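Local coordinates for pyruvate dehydrogenase complex, dihydrolipoamide acetyltransferase E2 component (Thermus thermophilus, PDB 2EQ9), which is probably the lipoate-dependent acetyltransferase of the pyruvate dehydrogenase complex, represented here by the peripheral subunit-binding domain that docks the E3 component, at residues 5-10 with 28-33. Residues are numbered along the deposited sequence; the frame is centred on the assembly and turned at random.
Sequences PAARKL and GRVRVE
Ala-6 and Ala-7 of helix 5-13 pack against Val-30, Arg-31 and Val-32, where a loop runs into helix 32-39. This is a small, buried apolar contact near the centre of the E3-binding (peripheral subunit-binding) domain, and it joins the domain's two main helices. Ala-7 points its methyl toward the loop. Ala-7 CB sits 3.6 Å from Val-30 O, so the methyl rests on the backbone just before the helix. Val-30 adds its CG1, 4.2 Å from Ala-7 CB. Val-32 makes its contact through CG2, beside Ala-6. Its CG1 is anti to the backbone N (chi1 164°), which leaves CG2 facing helix 5-13. Val-32 CG2 meets Ala-6 CB at 3.4 Å, a tight carbon pair. Ala-7 CA and Val-32 CA are 4.3 Å apart. At the N-cap, Arg-31 N is hydrogen-bonded to Asp-34 OD2, a side-chain atom three residues on. Val-35 extends the apolar patch against Ala-7 and Val-30. Arg-8 and Arg-29 bind one chain of another protein, and Arg-31 NH2 bonds to the backbone of a second. Between the segments there is van der Waals packing without a hydrogen bond, and the small alanine methyls are consistent with the close approach.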
loop_
_atom_site.group_PDB
_atom_site.type_symbol
_atom_site.label_atom_id
_atom_site.label_comp_id
_atom_site.label_asym_id
_atom_site.label_seq_id
_atom_site.Cartn_x
_atom_site.Cartn_y
_atom_site.Cartn_z
ATOM N N PRO C 5 -15.401 -5.046 -13.957
ATOM C CA PRO C 5 -14.581 -5.384 -15.126
ATOM C C PRO C 5 -14.856 -6.782 -15.709
ATOM O O PRO C 5 -14.960 -6.944 -16.923
ATOM C CB PRO C 5 -13.152 -5.256 -14.597
ATOM C CG PRO C 5 -13.277 -4.231 -13.499
ATOM C CD PRO C 5 -14.555 -4.651 -12.817
ATOM N N ALA C 6 -14.966 -7.790 -14.849
ATOM C CA ALA C 6 -15.217 -9.150 -15.321
ATOM C C ALA C 6 -16.479 -9.228 -16.185
ATOM O O ALA C 6 -16.505 -9.933 -17.196
ATOM C CB ALA C 6 -15.334 -10.109 -14.132
ATOM N N ALA C 7 -17.521 -8.509 -15.783
ATOM C CA ALA C 7 -18.769 -8.505 -16.538
ATOM C C ALA C 7 -18.623 -7.765 -17.870
ATOM O O ALA C 7 -19.126 -8.225 -18.899
ATOM C CB ALA C 7 -19.888 -7.877 -15.697
ATOM N N ARG C 8 -17.928 -6.627 -17.857
ATOM C CA ARG C 8 -17.735 -5.844 -19.080
ATOM C C ARG C 8 -16.920 -6.661 -20.078
ATOM O O ARG C 8 -17.171 -6.630 -21.285
ATOM C CB ARG C 8 -17.004 -4.523 -18.778
ATOM C CG ARG C 8 -17.530 -3.800 -17.541
ATOM C CD ARG C 8 -17.145 -2.331 -17.497
ATOM N NE ARG C 8 -15.705 -2.072 -17.466
ATOM C CZ ARG C 8 -14.990 -1.861 -16.364
ATOM N NH1 ARG C 8 -15.571 -1.883 -15.172
ATOM N NH2 ARG C 8 -13.694 -1.578 -16.460
ATOM N N LYS C 9 -15.945 -7.396 -19.553
ATOM C CA LYS C 9 -15.078 -8.227 -20.369
ATOM C C LYS C 9 -15.889 -9.328 -21.043
ATOM O O LYS C 9 -15.791 -9.534 -22.254
ATOM C CB LYS C 9 -13.977 -8.830 -19.493
ATOM C CG LYS C 9 -12.728 -9.236 -20.255
ATOM C CD LYS C 9 -12.791 -10.679 -20.713
ATOM C CE LYS C 9 -12.557 -11.637 -19.553
ATOM N NZ LYS C 9 -12.680 -13.056 -20.001
ATOM N N LEU C 10 -16.708 -10.019 -20.257
ATOM C CA LEU C 10 -17.531 -11.101 -20.780
ATOM C C LEU C 10 -18.637 -10.593 -21.709
ATOM O O LEU C 10 -18.981 -11.253 -22.682
ATOM C CB LEU C 10 -18.134 -11.898 -19.622
ATOM C CG LEU C 10 -18.758 -13.257 -19.945
ATOM C CD1 LEU C 10 -20.104 -13.064 -20.591
ATOM C CD2 LEU C 10 -17.824 -14.055 -20.843
ATOM N N GLY C 28 -28.650 -2.114 -9.428
ATOM C CA GLY C 28 -28.023 -2.316 -10.725
ATOM C C GLY C 28 -26.598 -2.760 -11.000
ATOM O O GLY C 28 -26.240 -2.880 -12.171
ATOM N N ARG C 29 -25.774 -3.011 -9.990
ATOM C CA ARG C 29 -24.408 -3.430 -10.288
ATOM C C ARG C 29 -24.436 -4.708 -11.122
ATOM O O ARG C 29 -24.963 -5.731 -10.691
ATOM C CB ARG C 29 -23.608 -3.659 -9.001
ATOM C CG ARG C 29 -22.137 -3.971 -9.256
ATOM C CD ARG C 29 -21.334 -4.173 -7.971
ATOM N NE ARG C 29 -21.086 -2.929 -7.245
ATOM C CZ ARG C 29 -21.863 -2.451 -6.279
ATOM N NH1 ARG C 29 -22.954 -3.111 -5.908
ATOM N NH2 ARG C 29 -21.544 -1.314 -5.673
ATOM N N VAL C 30 -23.880 -4.639 -12.326
ATOM C CA VAL C 30 -23.849 -5.796 -13.217
ATOM C C VAL C 30 -22.691 -6.739 -12.892
ATOM O O VAL C 30 -21.530 -6.323 -12.840
ATOM C CB VAL C 30 -23.733 -5.349 -14.682
ATOM C CG1 VAL C 30 -23.833 -6.551 -15.604
ATOM C CG2 VAL C 30 -24.820 -4.326 -14.998
ATOM N N ARG C 31 -23.018 -8.010 -12.675
ATOM C CA ARG C 31 -22.026 -9.033 -12.360
ATOM C C ARG C 31 -21.918 -10.016 -13.513
ATOM O O ARG C 31 -22.790 -10.060 -14.377
ATOM C CB ARG C 31 -22.437 -9.805 -11.106
ATOM C CG ARG C 31 -22.611 -8.958 -9.873
ATOM C CD ARG C 31 -21.281 -8.468 -9.346
ATOM N NE ARG C 31 -21.454 -7.803 -8.059
ATOM C CZ ARG C 31 -20.476 -7.593 -7.183
ATOM N NH1 ARG C 31 -20.740 -6.975 -6.036
ATOM N NH2 ARG C 31 -19.242 -8.004 -7.445
ATOM N N VAL C 32 -20.847 -10.806 -13.515
ATOM C CA VAL C 32 -20.633 -11.815 -14.553
ATOM C C VAL C 32 -21.864 -12.712 -14.679
ATOM O O VAL C 32 -22.229 -13.133 -15.776
ATOM C CB VAL C 32 -19.401 -12.697 -14.227
ATOM C CG1 VAL C 32 -19.420 -13.972 -15.070
ATOM C CG2 VAL C 32 -18.130 -11.922 -14.502
ATOM N N GLU C 33 -22.503 -12.996 -13.549
ATOM C CA GLU C 33 -23.693 -13.840 -13.545
ATOM C C GLU C 33 -24.795 -13.188 -14.371
ATOM O O GLU C 33 -25.410 -13.839 -15.217
ATOM C CB GLU C 33 -24.186 -14.069 -12.112
ATOM C CG GLU C 33 -23.107 -14.552 -11.150
ATOM C CD GLU C 33 -22.265 -13.413 -10.606
ATOM O OE1 GLU C 33 -22.755 -12.689 -9.712
ATOM O OE2 GLU C 33 -21.121 -13.237 -11.079
#